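Local coordinates for protein Hpy188I (Helicobacter pylori, PDB 3OQG) that cleaves DNA as a restriction endonuclease of the GIY-YIG nuclease family, probably with the help of a metal ion, at residues 35-38 and 39-42; 93-96 and 97-101; 118-121 and 122-125. One frame throughout, in Å; residues are numbered along the deposited sequence. Where two conformers were deposited one is given.

Interaction 1: 35-38 and 39-42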
loop_
_atom_site.group_PDB
_atom_site.type_symbol
_atom_site.label_atom_id
_atom_site.label_comp_id
_atom_site.label_asym_id
_atom_site.label_seq_id
_atom_site.Cartn_x
_atom_site.Cartn_y
_atom_site.Cartn_z
ATOM N N PHE A 35 5.701 -16.185 21.140
ATOM C CA PHE A 35 4.690 -15.319 20.528
ATOM C C PHE A 35 3.363 -15.493 21.257
ATOM O O PHE A 35 2.862 -16.596 21.399
ATOM C CB PHE A 35 4.544 -15.691 19.048
ATOM C CG PHE A 35 3.624 -14.800 18.253
ATOM C CD1 PHE A 35 3.604 -13.420 18.419
ATOM C CD2 PHE A 35 2.810 -15.358 17.274
ATOM C CE1 PHE A 35 2.756 -12.631 17.651
ATOM C CE2 PHE A 35 1.970 -14.574 16.498
ATOM C CZ PHE A 35 1.942 -13.214 16.686
ATOM N N GLU A 36 2.797 -14.373 21.676
ATOM C CA GLU A 36 1.669 -14.327 22.616
ATOM C C GLU A 36 0.355 -14.727 21.941
ATOM O O GLU A 36 -0.538 -15.309 22.574
ATOM C CB GLU A 36 1.560 -12.920 23.226
ATOM C CG GLU A 36 2.114 -11.787 22.324
ATOM C CD GLU A 36 3.639 -11.878 22.093
ATOM O OE1 GLU A 36 4.274 -12.799 22.644
ATOM O OE2 GLU A 36 4.199 -11.054 21.360
ATOM N N TYR A 37 0.262 -14.431 20.649
ATOM C CA TYR A 37 -0.913 -14.771 19.837
ATOM C C TYR A 37 -0.820 -16.113 19.120
ATOM O O TYR A 37 -1.695 -16.444 18.333
ATOM C CB TYR A 37 -1.155 -13.676 18.806
ATOM C CG TYR A 37 -1.620 -12.380 19.404
ATOM C CD1 TYR A 37 -0.709 -11.404 19.786
ATOM C CD2 TYR A 37 -2.979 -12.115 19.578
ATOM C CE1 TYR A 37 -1.132 -10.199 20.332
ATOM C CE2 TYR A 37 -3.410 -10.915 20.125
ATOM C CZ TYR A 37 -2.483 -9.960 20.497
ATOM O OH TYR A 37 -2.906 -8.759 21.031
ATOM N N LYS A 38 0.197 -16.919 19.427
ATOM C CA LYS A 38 0.435 -18.144 18.681
ATOM C C LYS A 38 -0.751 -19.118 18.611
ATOM O O LYS A 38 -0.892 -19.824 17.628
ATOM C CB LYS A 38 1.718 -18.843 19.164
ATOM C CG LYS A 38 1.673 -19.496 20.528
ATOM C CD LYS A 38 3.030 -20.153 20.810
ATOM C CE LYS A 38 2.967 -21.144 21.955
ATOM N NZ LYS A 38 4.323 -21.548 22.431
ATOM N N GLU A 39 -1.591 -19.145 19.647
ATOM C CA GLU A 39 -2.800 -19.992 19.626
ATOM C C GLU A 39 -3.800 -19.605 18.530
ATOM O O GLU A 39 -4.552 -20.463 18.062
ATOM C CB GLU A 39 -3.504 -20.032 20.995
ATOM C CG GLU A 39 -3.416 -18.748 21.811
ATOM C CD GLU A 39 -4.279 -18.782 23.065
ATOM O OE1 GLU A 39 -4.312 -17.758 23.780
ATOM O OE2 GLU A 39 -4.923 -19.821 23.330
ATOM N N TYR A 40 -3.796 -18.335 18.122
ATOM C CA TYR A 40 -4.653 -17.846 17.029
ATOM C C TYR A 40 -4.073 -18.095 15.631
ATOM O O TYR A 40 -4.775 -17.942 14.654
ATOM C CB TYR A 40 -4.881 -16.340 17.146
ATOM C CG TYR A 40 -5.667 -15.908 18.348
ATOM C CD1 TYR A 40 -7.051 -15.738 18.273
ATOM C CD2 TYR A 40 -5.032 -15.646 19.556
ATOM C CE1 TYR A 40 -7.782 -15.318 19.383
ATOM C CE2 TYR A 40 -5.758 -15.234 20.673
ATOM C CZ TYR A 40 -7.127 -15.073 20.576
ATOM O OH TYR A 40 -7.846 -14.667 21.678
ATOM N N PHE A 41 -2.790 -18.438 15.563
ATOM C CA PHE A 41 -2.087 -18.637 14.303
ATOM C C PHE A 41 -1.878 -20.110 14.024
ATOM O O PHE A 41 -1.672 -20.922 14.951
ATOM C CB PHE A 41 -0.730 -17.932 14.342
ATOM C CG PHE A 41 -0.817 -16.451 14.144
ATOM C CD1 PHE A 41 -0.378 -15.865 12.962
ATOM C CD2 PHE A 41 -1.373 -15.641 15.130
ATOM C CE1 PHE A 41 -0.479 -14.499 12.762
ATOM C CE2 PHE A 41 -1.474 -14.295 14.962
ATOM C CZ PHE A 41 -1.028 -13.700 13.774
ATOM N N ASN A 42 -1.919 -20.454 12.742
ATOM C CA ASN A 42 -1.688 -21.812 12.296
ATOM C C ASN A 42 -0.698 -21.777 11.118
ATOM O O ASN A 42 -0.735 -20.868 10.285
ATOM C CB ASN A 42 -2.992 -22.452 11.852
ATOM C CG ASN A 42 -4.058 -22.427 12.933
ATOM O OD1 ASN A 42 -5.076 -21.738 12.799
ATOM N ND2 ASN A 42 -3.832 -23.170 14.005
#
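Phe35 and Phe41 meet edge-to-face in a short loop just ahead of strand 42-50. The ring centroids are 5.2 Å apart and the planes stand at 66°. Phe35 presents CE2 to one face of the Phe41 ring, toward its rim, with CE2 of Phe35 3.8 Å from CD2 of Phe41. The first torsion of Phe35 puts CG opposite the backbone N (chi1 -175°), which carries the ring toward Phe41. Tyr37 adds a second wall: its CB packs 3.9 Å from CE2 of Phe41. Both phenylalanines are buried, and this is the tight side of the loop.

The backbone here is held by bonds between residues three apart. Tyr40 N donates to Tyr37 O at 2.8 Å, and Phe41 N donates to Lys38 O at 3.1 Å. Ahead of them, a type I beta turn runs from Phe35 to Lys38, closed by a weak bond from Lys38 N to Phe35 O. Tyr37 O also lies at the edge of the Phe41 ring, 3.3 Å from CD2 of Phe41.

The other side is looser and reaches solvent. Tyr40 CD2 comes to the edge of the Tyr37 ring, 4.1 Å from Tyr37 CD2. Lys38 and Glu39 are exposed and start out away from each other's segment. Lys38 NZ bonds to Lys33 O, just before the loop.

The second subunit packs against this loop: its Phe144 meets the Tyr37 and Tyr40 rings, its Ile162 touches Phe35 and Phe41, and its His170 bonds to Glu36 OE1. Within the chain, Phe35 and Phe41 rest on Val74 of strand 71-77, Phe41 also touches Val72, and Asn42 pairs with Ala133, so the loop leads directly into the central antiparallel sheet.

Interaction 2: 93-96 and 97-101. With nucleotides of chain C.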
loop_
_atom_site.group_PDB
_atom_site.type_symbol
_atom_site.label_atom_id
_atom_site.label_comp_id
_atom_site.label_asym_id
_atom_site.label_seq_id
_atom_site.Cartn_x
_atom_site.Cartn_y
_atom_site.Cartn_z
ATOM N N LYS A 93 -0.304 -14.216 -3.546
ATOM C CA LYS A 93 -0.134 -12.884 -4.137
ATOM C C LYS A 93 0.854 -12.022 -3.331
ATOM O O LYS A 93 1.667 -11.265 -3.902
ATOM C CB LYS A 93 -1.489 -12.187 -4.307
ATOM C CG LYS A 93 -2.365 -12.814 -5.395
ATOM C CD LYS A 93 -3.525 -11.886 -5.686
ATOM C CE LYS A 93 -4.571 -12.516 -6.533
ATOM N NZ LYS A 93 -5.686 -11.534 -6.738
ATOM N N ARG A 94 0.799 -12.117 -2.005
ATOM C CA ARG A 94 1.744 -11.376 -1.184
ATOM C C ARG A 94 3.172 -11.847 -1.452
ATOM O O ARG A 94 4.091 -11.040 -1.499
ATOM C CB ARG A 94 1.416 -11.459 0.317
ATOM C CG ARG A 94 2.377 -10.639 1.209
ATOM C CD ARG A 94 2.283 -9.134 0.905
ATOM N NE ARG A 94 3.258 -8.264 1.573
ATOM C CZ ARG A 94 4.413 -7.863 1.043
ATOM N NH1 ARG A 94 4.791 -8.277 -0.135
ATOM N NH2 ARG A 94 5.184 -6.999 1.704
ATOM N N VAL A 95 3.365 -13.159 -1.593
ATOM C CA VAL A 95 4.687 -13.682 -1.961
ATOM C C VAL A 95 5.121 -13.210 -3.358
ATOM O O VAL A 95 6.271 -12.849 -3.542
ATOM C CB VAL A 95 4.727 -15.212 -1.828
ATOM C CG1 VAL A 95 6.076 -15.776 -2.389
ATOM C CG2 VAL A 95 4.506 -15.581 -0.365
ATOM N N GLN A 96 4.212 -13.256 -4.332
ATOM C CA GLN A 96 4.383 -12.655 -5.673
ATOM C C GLN A 96 4.941 -11.229 -5.525
ATOM O O GLN A 96 5.961 -10.853 -6.116
ATOM C CB GLN A 96 2.990 -12.667 -6.314
ATOM C CG GLN A 96 2.881 -12.381 -7.770
ATOM C CD GLN A 96 1.433 -12.723 -8.190
ATOM O OE1 GLN A 96 0.688 -11.862 -8.633
ATOM N NE2 GLN A 96 1.011 -13.986 -7.921
ATOM N N SER A 97 4.298 -10.455 -4.667
ATOM C CA SER A 97 4.752 -9.089 -4.362
ATOM C C SER A 97 6.181 -9.080 -3.779
ATOM O O SER A 97 7.051 -8.343 -4.257
ATOM C CB SER A 97 3.741 -8.402 -3.433
ATOM O OG SER A 97 4.098 -7.034 -3.210
ATOM N N TYR A 98 6.467 -9.891 -2.765
ATOM C CA TYR A 98 7.868 -10.018 -2.275
ATOM C C TYR A 98 8.849 -10.342 -3.386
ATOM O O TYR A 98 9.976 -9.823 -3.416
ATOM C CB TYR A 98 7.981 -11.074 -1.180
ATOM C CG TYR A 98 7.516 -10.584 0.168
ATOM C CD1 TYR A 98 8.138 -9.509 0.789
ATOM C CD2 TYR A 98 6.474 -11.213 0.840
ATOM C CE1 TYR A 98 7.747 -9.082 2.025
ATOM C CE2 TYR A 98 6.070 -10.783 2.090
ATOM C CZ TYR A 98 6.687 -9.707 2.673
ATOM O OH TYR A 98 6.291 -9.266 3.925
ATOM N N ASN A 99 8.436 -11.196 -4.323
ATOM C CA ASN A 99 9.295 -11.534 -5.455
ATOM C C ASN A 99 9.586 -10.365 -6.414
ATOM O O ASN A 99 10.397 -10.515 -7.337
ATOM C CB ASN A 99 8.736 -12.744 -6.207
ATOM C CG ASN A 99 8.964 -14.031 -5.467
ATOM O OD1 ASN A 99 9.866 -14.111 -4.612
ATOM N ND2 ASN A 99 8.160 -15.072 -5.787
ATOM N N CYS A 100 8.934 -9.219 -6.186
ATOM C CA CYS A 100 9.287 -7.966 -6.870
ATOM C C CYS A 100 10.527 -7.277 -6.296
ATOM O O CYS A 100 11.011 -6.298 -6.877
ATOM C CB CYS A 100 8.123 -6.985 -6.834
ATOM S SG CYS A 100 6.688 -7.542 -7.777
ATOM N N GLY A 101 11.025 -7.770 -5.165
ATOM C CA GLY A 101 12.185 -7.192 -4.500
ATOM C C GLY A 101 13.527 -7.457 -5.154
ATOM O O GLY A 101 14.512 -7.548 -4.464
ATOM P P DG C 6 3.595 -5.414 4.798
ATOM O OP1 DG C 6 2.966 -6.185 5.891
ATOM O OP2 DG C 6 4.911 -5.834 4.252
ATOM O "O5'" DG C 6 2.548 -5.294 3.606
ATOM C "C5'" DG C 6 1.451 -4.394 3.730
ATOM C "C4'" DG C 6 0.858 -4.085 2.377
ATOM O "O4'" DG C 6 1.808 -3.380 1.541
ATOM C "C3'" DG C 6 0.423 -5.317 1.579
ATOM O "O3'" DG C 6 -0.907 -5.113 1.105
ATOM C "C2'" DG C 6 1.396 -5.356 0.416
ATOM C "C1'" DG C 6 1.651 -3.878 0.228
ATOM N N9 DG C 6 2.837 -3.545 -0.556
ATOM C C8 DG C 6 4.153 -3.846 -0.285
ATOM N N7 DG C 6 4.970 -3.461 -1.230
ATOM C C5 DG C 6 4.147 -2.852 -2.172
ATOM C C6 DG C 6 4.457 -2.256 -3.426
ATOM O O6 DG C 6 5.562 -2.151 -3.983
ATOM N N1 DG C 6 3.309 -1.762 -4.052
ATOM C C2 DG C 6 2.037 -1.845 -3.545
ATOM N N2 DG C 6 1.050 -1.330 -4.300
ATOM N N3 DG C 6 1.739 -2.396 -2.384
ATOM C C4 DG C 6 2.833 -2.880 -1.761
ATOM P P DA C 7 -1.630 -6.246 0.244
ATOM O OP1 DA C 7 -2.952 -6.481 0.864
ATOM O OP2 DA C 7 -0.702 -7.390 0.035
ATOM O "O5'" DA C 7 -1.859 -5.548 -1.168
ATOM C "C5'" DA C 7 -2.571 -4.313 -1.241
ATOM C "C4'" DA C 7 -2.854 -3.941 -2.678
ATOM O "O4'" DA C 7 -1.626 -3.578 -3.351
ATOM C "C3'" DA C 7 -3.509 -5.024 -3.530
ATOM O "O3'" DA C 7 -4.548 -4.442 -4.326
ATOM C "C2'" DA C 7 -2.372 -5.546 -4.391
ATOM C "C1'" DA C 7 -1.440 -4.354 -4.521
ATOM N N9 DA C 7 -0.025 -4.727 -4.584
ATOM C C8 DA C 7 0.706 -5.369 -3.611
ATOM N N7 DA C 7 1.953 -5.590 -3.944
ATOM C C5 DA C 7 2.058 -5.055 -5.222
ATOM C C6 DA C 7 3.128 -4.980 -6.132
ATOM N N6 DA C 7 4.353 -5.463 -5.885
ATOM N N1 DA C 7 2.895 -4.387 -7.322
ATOM C C2 DA C 7 1.666 -3.904 -7.570
ATOM N N3 DA C 7 0.585 -3.917 -6.801
ATOM C C4 DA C 7 0.847 -4.515 -5.625
ATOM P P DC C 9 -5.167 -4.741 -11.910
ATOM O OP1 DC C 9 -5.840 -3.621 -12.618
ATOM O OP2 DC C 9 -5.964 -5.920 -11.488
ATOM O "O5'" DC C 9 -3.947 -5.236 -12.806
ATOM C "C5'" DC C 9 -2.946 -4.323 -13.252
ATOM C "C4'" DC C 9 -1.823 -5.064 -13.943
ATOM O "O4'" DC C 9 -1.010 -5.832 -13.024
ATOM C "C3'" DC C 9 -2.245 -6.035 -15.052
ATOM O "O3'" DC C 9 -1.776 -5.575 -16.307
ATOM C "C2'" DC C 9 -1.515 -7.325 -14.715
ATOM C "C1'" DC C 9 -0.404 -6.842 -13.805
ATOM N N1 DC C 9 0.136 -7.883 -12.916
ATOM C C2 DC C 9 1.454 -8.287 -13.099
ATOM O O2 DC C 9 2.137 -7.718 -13.969
ATOM N N3 DC C 9 1.956 -9.275 -12.327
ATOM C C4 DC C 9 1.190 -9.846 -11.400
ATOM N N4 DC C 9 1.727 -10.831 -10.675
ATOM C C5 DC C 9 -0.157 -9.435 -11.178
ATOM C C6 DC C 9 -0.638 -8.458 -11.951
#
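Ser97 N donates to Lys93 O at 2.9 Å, a helical bond near the C-terminal end of helix 91-98. The Ser97 side chain faces the DNA. Its OG donates to N7 of DA7 of chain C at 2.7 Å. The first torsion sets OG opposite the backbone N (chi1 -175°), turned to the base. N7 belongs to the major-groove edge of an adenine.

Tyr98 comes next. The Arg94 guanidinium lies flat over its ring, planes 13° apart, with CZ of Arg94 3.5 Å from the ring centroid. This is a cation-pi stack. C2' of DG6 of chain C lies over the opposite face, toward the rim, so the guanidinium sits between ring and sugar. Arg94 NH2 holds the backbone phosphate, donating to OP2 of DG6 of chain C at 2.8 Å. Tyr98 OH bonds to Tyr73 OH and Lys83 NZ.

Asn99 N donates to Val95 O. Cys100 SG is 3.7 Å from N6 of DA7 of chain C. A type I turn from Tyr98 to Gly101, with Gly101 N bonded to Tyr98 O, ends the segment.

Helix 91-98 packs on both strand 55-60, where Val95 touches Ile58, and helix 113-125, whose Asn115 bonds to Arg94 NH1 and Ser97 OG.

Interaction 3: 118-121 and 122-125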
loop_
_atom_site.group_PDB
_atom_site.type_symbol
_atom_site.label_atom_id
_atom_site.label_comp_id
_atom_site.label_asym_id
_atom_site.label_seq_id
_atom_site.Cartn_x
_atom_site.Cartn_y
_atom_site.Cartn_z
ATOM N N VAL A 118 13.184 -7.515 2.193
ATOM C CA VAL A 118 12.756 -8.862 2.568
ATOM C C VAL A 118 13.244 -9.933 1.587
ATOM O O VAL A 118 13.830 -10.931 2.012
ATOM C CB VAL A 118 11.228 -8.942 2.804
ATOM C CG1 VAL A 118 10.814 -10.406 3.088
ATOM C CG2 VAL A 118 10.810 -8.034 3.946
ATOM N N LEU A 119 13.049 -9.747 0.283
ATOM C CA LEU A 119 13.463 -10.786 -0.657
ATOM C C LEU A 119 14.988 -11.000 -0.550
ATOM O O LEU A 119 15.459 -12.138 -0.469
ATOM C CB LEU A 119 13.094 -10.401 -2.073
ATOM C CG LEU A 119 13.562 -11.407 -3.130
ATOM C CD1 LEU A 119 12.819 -12.706 -2.936
ATOM C CD2 LEU A 119 13.354 -10.875 -4.556
ATOM N N GLN A 120 15.748 -9.910 -0.545
ATOM C CA GLN A 120 17.211 -10.024 -0.576
ATOM C C GLN A 120 17.717 -10.636 0.725
ATOM O O GLN A 120 18.649 -11.449 0.703
ATOM C CB GLN A 120 17.898 -8.698 -0.862
ATOM C CG GLN A 120 17.584 -8.113 -2.238
ATOM C CD GLN A 120 17.860 -9.080 -3.362
ATOM O OE1 GLN A 120 18.899 -9.775 -3.377
ATOM N NE2 GLN A 120 16.950 -9.127 -4.330
ATOM N N SER A 121 17.092 -10.268 1.841
ATOM C CA SER A 121 17.482 -10.837 3.145
ATOM C C SER A 121 17.182 -12.327 3.202
ATOM O O SER A 121 18.025 -13.118 3.625
ATOM C CB SER A 121 16.784 -10.116 4.303
ATOM O OG SER A 121 17.284 -8.788 4.444
ATOM N N LEU A 122 15.989 -12.717 2.768
ATOM C CA LEU A 122 15.628 -14.136 2.756
ATOM C C LEU A 122 16.496 -14.963 1.804
ATOM O O LEU A 122 16.850 -16.098 2.119
ATOM C CB LEU A 122 14.135 -14.308 2.450
ATOM C CG LEU A 122 13.146 -13.720 3.467
ATOM C CD1 LEU A 122 11.695 -14.141 3.175
ATOM C CD2 LEU A 122 13.472 -13.982 4.925
ATOM N N LEU A 123 16.827 -14.413 0.637
ATOM C CA LEU A 123 17.713 -15.101 -0.297
ATOM C C LEU A 123 19.116 -15.294 0.297
ATOM O O LEU A 123 19.741 -16.350 0.139
ATOM C CB LEU A 123 17.786 -14.330 -1.642
ATOM C CG LEU A 123 16.549 -14.349 -2.546
ATOM C CD1 LEU A 123 16.809 -13.495 -3.811
ATOM C CD2 LEU A 123 16.098 -15.772 -2.891
ATOM N N LYS A 124 19.623 -14.263 0.970
ATOM C CA LYS A 124 20.978 -14.287 1.540
ATOM C C LYS A 124 21.086 -15.225 2.729
ATOM O O LYS A 124 22.063 -15.984 2.849
ATOM C CB LYS A 124 21.416 -12.874 1.919
ATOM C CG LYS A 124 22.829 -12.718 2.418
ATOM C CD LYS A 124 23.904 -13.032 1.370
ATOM C CE LYS A 124 25.322 -12.887 1.955
ATOM N NZ LYS A 124 25.628 -13.935 2.998
ATOM N N ILE A 125 20.089 -15.178 3.611
ATOM C CA ILE A 125 20.035 -16.076 4.768
ATOM C C ILE A 125 19.895 -17.511 4.255
ATOM O O ILE A 125 20.500 -18.455 4.787
ATOM C CB ILE A 125 18.863 -15.707 5.672
ATOM C CG1 ILE A 125 19.110 -14.341 6.356
ATOM C CG2 ILE A 125 18.581 -16.827 6.695
ATOM C CD1 ILE A 125 17.864 -13.794 7.043
#
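The last two turns of helix 113-125 make up this contact, an alpha-helical segment that packs on the antiparallel sheet of this GIY-YIG nuclease. Four backbone bonds link residues four apart. Leu122 N donates to Val118 O at 2.9 Å, nearly straight with an angle of 169°. Leu123 N, Lys124 N and Ile125 N repeat the pattern with Leu119 O, Gln120 O and Ser121 O.

Two pairs of apolar side chains meet across the turns. In one, Val118 and Leu122 lie side by side and point the same way. CG1 of Val118 touches CD1 of Leu122 at 3.8 Å. In the other, Leu119 and Leu123 cross at a slant, and CG of Leu119 meets CD1 of Leu123 at 3.9 Å. Leu122 and Leu123 both hold CG opposite their own carbonyl carbon (chi1 -63° and -71°). This turns each side chain back along the helix, over the carbonyl of the residue four before it. CG of Leu122 comes to 3.2 Å from Val118 O, and CG of Leu123 sits equally near Leu119 O.

Val118 and Leu122 rest on Phe82 of strand 80-87, Leu122 and Ile125 on Ile77 of strand 71-77, and Leu119 and Leu122 on Leu56 of strand 55-60. The contact lies away from the annotated metal sites.

Polar groups on the remaining sides have partners elsewhere. Lys124 NZ reaches Lys21 O, which ties the exposed side of the helix to the N-terminal segment. Buried Ser121 OG bonds to Phe117 O, one turn back, and to Leu20 N. The main chain of the same serine is covered from the next turn: CG1 of Ile125 lies against the backbone O of Ser121, 3.2 Å away.

Interactions 2 and 3 are neighbours, with centres 12 Å apart. Gln120 NE2 lies 2.9 Å from Gly101 O, a probable hydrogen bond between the end of 93-101 and helix 113-125. Tyr98 CE1 packs 3.5 Å from Val118 CG1, so the ring that stacks on Arg94 also rests on interaction 3. Interaction 1 stands apart, its centre 24 Å from that of interaction 2 and 25 Å from that of interaction 3. It faces the second subunit. The side chains of Arg94 and Phe41 lie about 7 and 9 Å from that of His86, a calcium ligand seen in this protein. Only interaction 2 touches the DNA.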